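Local atomic coordinates of ChiX (Serratia marcescens, PDB entry 5OPZ), a protein that cleaves peptidoglycan stem peptides as a zinc-dependent L-Ala D-Glu endopeptidase and is required for chitinase secretion. Residues A[11-23]-A[34-47]. Numbering follows the deposited sequence.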
loop_
_atom_site.group_PDB
_atom_site.type_symbol
_atom_site.label_atom_id
_atom_site.label_comp_id
_atom_site.label_asym_id
_atom_site.label_seq_id
_atom_site.Cartn_x
_atom_site.Cartn_y
_atom_site.Cartn_z
ATOM N N GLU A 11 -9.261 -18.091 7.806
ATOM C CA GLU A 11 -8.689 -16.744 7.866
ATOM C C GLU A 11 -8.176 -16.418 6.472
ATOM O O GLU A 11 -7.236 -17.032 6.006
ATOM C CB GLU A 11 -7.573 -16.655 8.912
ATOM C CG GLU A 11 -8.035 -17.046 10.326
ATOM C CD GLU A 11 -7.770 -18.485 10.761
ATOM O OE1 GLU A 11 -6.937 -19.198 10.186
ATOM O OE2 GLU A 11 -8.395 -18.929 11.737
ATOM N N ILE A 12 -8.839 -15.457 5.817
ATOM C CA ILE A 12 -8.572 -15.045 4.427
ATOM C C ILE A 12 -7.466 -13.988 4.411
ATOM O O ILE A 12 -7.589 -12.957 5.047
ATOM C CB ILE A 12 -9.811 -14.486 3.730
ATOM C CG1 ILE A 12 -10.863 -15.579 3.618
ATOM C CG2 ILE A 12 -9.440 -13.967 2.357
ATOM C CD1 ILE A 12 -12.232 -15.040 3.258
ATOM N N ARG A 13 -6.337 -14.324 3.764
ATOM C CA ARG A 13 -5.200 -13.402 3.604
ATOM C C ARG A 13 -4.658 -13.594 2.189
ATOM O O ARG A 13 -4.529 -14.726 1.712
ATOM C CB ARG A 13 -4.095 -13.678 4.638
ATOM C CG ARG A 13 -4.427 -13.309 6.051
ATOM C CD ARG A 13 -3.248 -13.455 6.981
ATOM N NE ARG A 13 -3.586 -13.038 8.330
ATOM C CZ ARG A 13 -4.078 -13.831 9.291
ATOM N NH1 ARG A 13 -4.379 -15.111 9.073
ATOM N NH2 ARG A 13 -4.317 -13.317 10.501
ATOM N N PHE A 14 -4.316 -12.487 1.519
ATOM C CA PHE A 14 -3.746 -12.532 0.148
ATOM C C PHE A 14 -2.226 -12.409 0.139
ATOM O O PHE A 14 -1.632 -11.546 -0.468
ATOM C CB PHE A 14 -4.400 -11.470 -0.777
ATOM C CG PHE A 14 -5.794 -11.822 -1.137
ATOM C CD1 PHE A 14 -6.859 -11.531 -0.296
ATOM C CD2 PHE A 14 -6.018 -12.577 -2.287
ATOM C CE1 PHE A 14 -8.133 -11.963 -0.616
ATOM C CE2 PHE A 14 -7.299 -12.995 -2.620
ATOM C CZ PHE A 14 -8.349 -12.690 -1.763
ATOM N N THR A 15 -1.589 -13.331 0.839
ATOM C CA THR A 15 -0.141 -13.340 1.017
ATOM C C THR A 15 0.570 -13.445 -0.293
ATOM O O THR A 15 1.462 -12.638 -0.577
ATOM C CB THR A 15 0.286 -14.486 1.949
ATOM O OG1 THR A 15 -0.468 -14.369 3.155
ATOM C CG2 THR A 15 1.763 -14.450 2.277
ATOM N N ALA A 16 0.281 -14.477 -1.066
ATOM C CA ALA A 16 1.063 -14.756 -2.250
ATOM C C ALA A 16 0.898 -13.641 -3.300
ATOM O O ALA A 16 1.901 -13.194 -3.906
ATOM C CB ALA A 16 0.710 -16.113 -2.824
ATOM N N ARG A 17 -0.334 -13.157 -3.496
ATOM C CA ARG A 17 -0.593 -12.071 -4.402
ATOM C C ARG A 17 0.183 -10.829 -4.018
ATOM O O ARG A 17 0.754 -10.147 -4.865
ATOM C CB ARG A 17 -2.077 -11.781 -4.441
ATOM C CG ARG A 17 -2.483 -11.034 -5.673
ATOM C CD ARG A 17 -3.982 -10.864 -5.727
ATOM N NE ARG A 17 -4.685 -12.125 -5.946
ATOM C CZ ARG A 17 -5.969 -12.227 -6.268
ATOM N NH1 ARG A 17 -6.715 -11.133 -6.399
ATOM N NH2 ARG A 17 -6.512 -13.429 -6.471
ATOM N N SER A 18 0.179 -10.508 -2.734
ATOM C CA SER A 18 0.826 -9.314 -2.230
ATOM C C SER A 18 2.331 -9.414 -2.382
ATOM O O SER A 18 2.979 -8.474 -2.825
ATOM C CB SER A 18 0.537 -9.119 -0.755
ATOM O OG SER A 18 -0.814 -8.784 -0.550
ATOM N N GLU A 19 2.894 -10.567 -2.025
ATOM C CA GLU A 19 4.347 -10.788 -2.102
ATOM C C GLU A 19 4.846 -10.615 -3.528
ATOM O O GLU A 19 5.890 -9.981 -3.768
ATOM C CB GLU A 19 4.711 -12.125 -1.438
ATOM C CG GLU A 19 4.364 -12.052 0.082
ATOM C CD GLU A 19 4.812 -13.209 0.952
ATOM O OE1 GLU A 19 5.093 -14.290 0.389
ATOM O OE2 GLU A 19 4.890 -12.998 2.196
ATOM N N GLU A 20 4.067 -11.047 -4.500
ATOM C CA GLU A 20 4.477 -10.913 -5.876
ATOM C C GLU A 20 4.572 -9.419 -6.268
ATOM O O GLU A 20 5.548 -8.985 -6.865
ATOM C CB GLU A 20 3.552 -11.729 -6.795
ATOM C CG GLU A 20 3.784 -11.577 -8.294
ATOM C CD GLU A 20 5.105 -12.169 -8.799
ATOM O OE1 GLU A 20 5.830 -12.884 -8.077
ATOM O OE2 GLU A 20 5.429 -11.933 -9.970
ATOM N N ASN A 21 3.584 -8.635 -5.871
ATOM C CA ASN A 21 3.532 -7.213 -6.229
ATOM C C ASN A 21 4.440 -6.332 -5.378
ATOM O O ASN A 21 4.661 -5.136 -5.668
ATOM C CB ASN A 21 2.109 -6.628 -6.112
ATOM C CG ASN A 21 1.260 -6.836 -7.355
ATOM O OD1 ASN A 21 1.498 -6.194 -8.385
ATOM N ND2 ASN A 21 0.220 -7.681 -7.257
ATOM N N LEU A 22 4.977 -6.909 -4.327
ATOM C CA LEU A 22 5.980 -6.250 -3.513
ATOM C C LEU A 22 7.402 -6.432 -4.042
ATOM O O LEU A 22 8.326 -5.833 -3.499
ATOM C CB LEU A 22 5.921 -6.816 -2.080
ATOM C CG LEU A 22 4.761 -6.279 -1.256
ATOM C CD1 LEU A 22 4.551 -7.102 0.011
ATOM C CD2 LEU A 22 4.953 -4.822 -0.921
ATOM N N ARG A 23 7.609 -7.238 -5.065
ATOM C CA ARG A 23 8.950 -7.399 -5.584
ATOM C C ARG A 23 9.466 -6.057 -6.145
ATOM O O ARG A 23 8.761 -5.338 -6.870
ATOM C CB ARG A 23 9.014 -8.503 -6.632
ATOM C CG ARG A 23 8.790 -9.898 -6.087
ATOM C CD ARG A 23 8.835 -10.838 -7.290
ATOM N NE ARG A 23 8.517 -12.227 -6.958
ATOM C CZ ARG A 23 9.418 -13.170 -6.692
ATOM N NH1 ARG A 23 10.728 -12.914 -6.728
ATOM N NH2 ARG A 23 9.000 -14.406 -6.401
ATOM N N ARG A 34 4.212 -6.818 4.958
ATOM C CA ARG A 34 4.040 -8.255 5.239
ATOM C C ARG A 34 3.497 -8.497 6.650
ATOM O O ARG A 34 2.637 -9.372 6.831
ATOM C CB ARG A 34 5.343 -9.040 5.038
ATOM C CG ARG A 34 5.696 -9.122 3.548
ATOM C CD ARG A 34 6.975 -9.846 3.240
ATOM N NE ARG A 34 6.744 -11.273 3.465
ATOM C CZ ARG A 34 7.492 -12.087 4.215
ATOM N NH1 ARG A 34 8.555 -11.644 4.840
ATOM N NH2 ARG A 34 7.141 -13.358 4.333
ATOM N N LEU A 35 3.973 -7.710 7.626
ATOM C CA LEU A 35 3.453 -7.776 8.957
ATOM C C LEU A 35 2.011 -7.281 9.018
ATOM O O LEU A 35 1.172 -7.889 9.653
ATOM C CB LEU A 35 4.372 -7.003 9.839
ATOM C CG LEU A 35 4.146 -7.135 11.324
ATOM C CD1 LEU A 35 4.117 -8.587 11.769
ATOM C CD2 LEU A 35 5.225 -6.349 12.042
ATOM N N ALA A 36 1.690 -6.235 8.262
ATOM C CA ALA A 36 0.308 -5.775 8.239
ATOM C C ALA A 36 -0.684 -6.804 7.690
ATOM O O ALA A 36 -1.843 -6.832 8.138
ATOM C CB ALA A 36 0.165 -4.486 7.479
ATOM N N LEU A 37 -0.233 -7.634 6.753
ATOM C CA LEU A 37 -1.097 -8.760 6.309
ATOM C C LEU A 37 -1.509 -9.666 7.452
ATOM O O LEU A 37 -2.560 -10.273 7.399
ATOM C CB LEU A 37 -0.410 -9.615 5.249
ATOM C CG LEU A 37 -0.154 -8.919 3.906
ATOM C CD1 LEU A 37 0.884 -9.652 3.076
ATOM C CD2 LEU A 37 -1.470 -8.869 3.150
ATOM N N ARG A 38 -0.686 -9.820 8.460
ATOM C CA ARG A 38 -1.029 -10.633 9.612
ATOM C C ARG A 38 -2.029 -10.010 10.527
ATOM O O ARG A 38 -2.772 -10.713 11.207
ATOM C CB ARG A 38 0.212 -10.921 10.436
ATOM C CG ARG A 38 1.385 -11.538 9.718
ATOM C CD ARG A 38 1.028 -12.670 8.814
ATOM N NE ARG A 38 0.201 -13.672 9.469
ATOM C CZ ARG A 38 -0.264 -14.753 8.856
ATOM N NH1 ARG A 38 0.029 -15.005 7.594
ATOM N NH2 ARG A 38 -1.050 -15.596 9.525
ATOM N N TYR A 39 -2.021 -8.690 10.609
ATOM C CA TYR A 39 -2.800 -7.942 11.588
ATOM C C TYR A 39 -4.139 -7.436 11.117
ATOM O O TYR A 39 -5.033 -7.251 11.911
ATOM C CB TYR A 39 -2.032 -6.729 12.099
ATOM C CG TYR A 39 -0.700 -7.060 12.826
ATOM C CD1 TYR A 39 -0.475 -8.293 13.476
ATOM C CD2 TYR A 39 0.323 -6.141 12.829
ATOM C CE1 TYR A 39 0.715 -8.561 14.122
ATOM C CE2 TYR A 39 1.496 -6.398 13.451
ATOM C CZ TYR A 39 1.690 -7.608 14.076
ATOM O OH TYR A 39 2.849 -7.825 14.695
ATOM N N SER A 40 -4.251 -7.141 9.830
ATOM C CA SER A 40 -5.467 -6.538 9.290
ATOM C C SER A 40 -6.694 -7.434 9.400
ATOM O O SER A 40 -6.623 -8.599 9.045
ATOM C CB SER A 40 -5.262 -6.208 7.826
ATOM O OG SER A 40 -6.378 -5.503 7.324
ATOM N N LEU A 41 -7.808 -6.880 9.875
ATOM C CA LEU A 41 -9.091 -7.595 9.822
ATOM C C LEU A 41 -9.620 -7.736 8.392
ATOM O O LEU A 41 -10.455 -8.554 8.123
ATOM C CB LEU A 41 -10.136 -6.914 10.750
ATOM C CG LEU A 41 -10.096 -7.217 12.251
ATOM C CD1 LEU A 41 -10.555 -8.655 12.479
ATOM C CD2 LEU A 41 -8.755 -6.970 12.912
ATOM N N VAL A 42 -9.192 -6.848 7.531
ATOM C CA VAL A 42 -9.628 -6.759 6.153
ATOM C C VAL A 42 -8.539 -7.354 5.283
ATOM O O VAL A 42 -7.429 -6.819 5.240
ATOM C CB VAL A 42 -9.833 -5.270 5.782
ATOM C CG1 VAL A 42 -10.200 -5.140 4.322
ATOM C CG2 VAL A 42 -10.894 -4.692 6.688
ATOM N N PRO A 43 -8.843 -8.402 4.534
ATOM C CA PRO A 43 -7.859 -8.888 3.565
ATOM C C PRO A 43 -7.533 -7.824 2.529
ATOM O O PRO A 43 -8.393 -7.012 2.176
ATOM C CB PRO A 43 -8.567 -10.066 2.897
ATOM C CG PRO A 43 -9.679 -10.438 3.809
ATOM C CD PRO A 43 -10.122 -9.108 4.369
ATOM N N PHE A 44 -6.288 -7.821 2.056
ATOM C CA PHE A 44 -5.848 -6.866 1.045
ATOM C C PHE A 44 -4.712 -7.431 0.251
ATOM O O PHE A 44 -4.000 -8.341 0.724
ATOM C CB PHE A 44 -5.488 -5.507 1.691
ATOM C CG PHE A 44 -4.215 -5.522 2.511
ATOM C CD1 PHE A 44 -4.238 -5.832 3.874
ATOM C CD2 PHE A 44 -3.023 -5.138 1.947
ATOM C CE1 PHE A 44 -3.077 -5.809 4.628
ATOM C CE2 PHE A 44 -1.875 -5.105 2.719
ATOM C CZ PHE A 44 -1.896 -5.444 4.051
ATOM N N SER A 45 -4.540 -6.901 -0.942
ATOM C CA SER A 45 -3.363 -7.127 -1.733
ATOM C C SER A 45 -2.688 -5.826 -2.058
ATOM O O SER A 45 -3.187 -4.767 -1.797
ATOM C CB SER A 45 -3.719 -7.943 -2.995
ATOM O OG SER A 45 -2.563 -8.294 -3.755
ATOM N N VAL A 46 -1.522 -5.929 -2.626
ATOM C CA VAL A 46 -0.797 -4.767 -3.133
ATOM C C VAL A 46 -1.118 -4.715 -4.625
ATOM O O VAL A 46 -0.722 -5.624 -5.379
ATOM C CB VAL A 46 0.714 -4.901 -2.888
ATOM C CG1 VAL A 46 1.475 -3.805 -3.604
ATOM C CG2 VAL A 46 0.983 -4.880 -1.391
ATOM N N SER A 47 -1.814 -3.644 -5.043
ATOM C CA SER A 47 -2.176 -3.483 -6.445
ATOM C C SER A 47 -1.082 -2.862 -7.288
ATOM O O SER A 47 -0.981 -3.127 -8.485
ATOM C CB SER A 47 -3.482 -2.704 -6.611
ATOM O OG SER A 47 -3.318 -1.362 -6.231
HETATM O O HOH W 1 -6.897 -10.331 6.467
HETATM O O HOH W 2 -5.298 -10.828 9.392
HETATM O O HOH W 3 -4.507 -9.982 2.924
HETATM O O HOH W 4 0.891 -13.432 5.508
#
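Helix 15-21 packs beside the edge strand 44-46, their axes 6.5 Å apart and 20° from parallel, and runs nearly antiparallel to helix 34-39, with the CA atoms of Ser18 and Ser45 4.8 Å apart. Ahead of the helix, the extended Arg13 side chain reaches the C-terminal end of helix 34-39. Its NH2 donates to Arg38 O (3.1 Å), while NE makes a weak hydrogen bond to Leu37 O at the guanidinium edge. The Arg38 chain, bent at chi2 and chi3, lays its own guanidinium over one face of Arg13's, the planes 17° apart. Pro43 CB meets the edge of the Phe14 ring, and Pro43 CG touches Ile12 CG2 at 3.8 Å. Water 3 accepts from both Phe14 N and Phe44 N. Deeper in, the chi1 of Ser18 (-69°) turns OG back over the helix start, where it donates to Phe14 O and sits 3.3 Å from Ser45 CA. The Leu22 side chain lies across that of Val46 at about a right angle, CD2 against CG2, both also touching Val78 of strand 77-82. At the far end, Arg34 grips Glu19 OE2 side-on through NE (2.8 Å) and NH2. The carbonyls ending helix 34-39 probably offset repulsion within the arginine stack; polar bonds at both ends bracket a mixed middle of serines, Pro43, Leu22 and Val46.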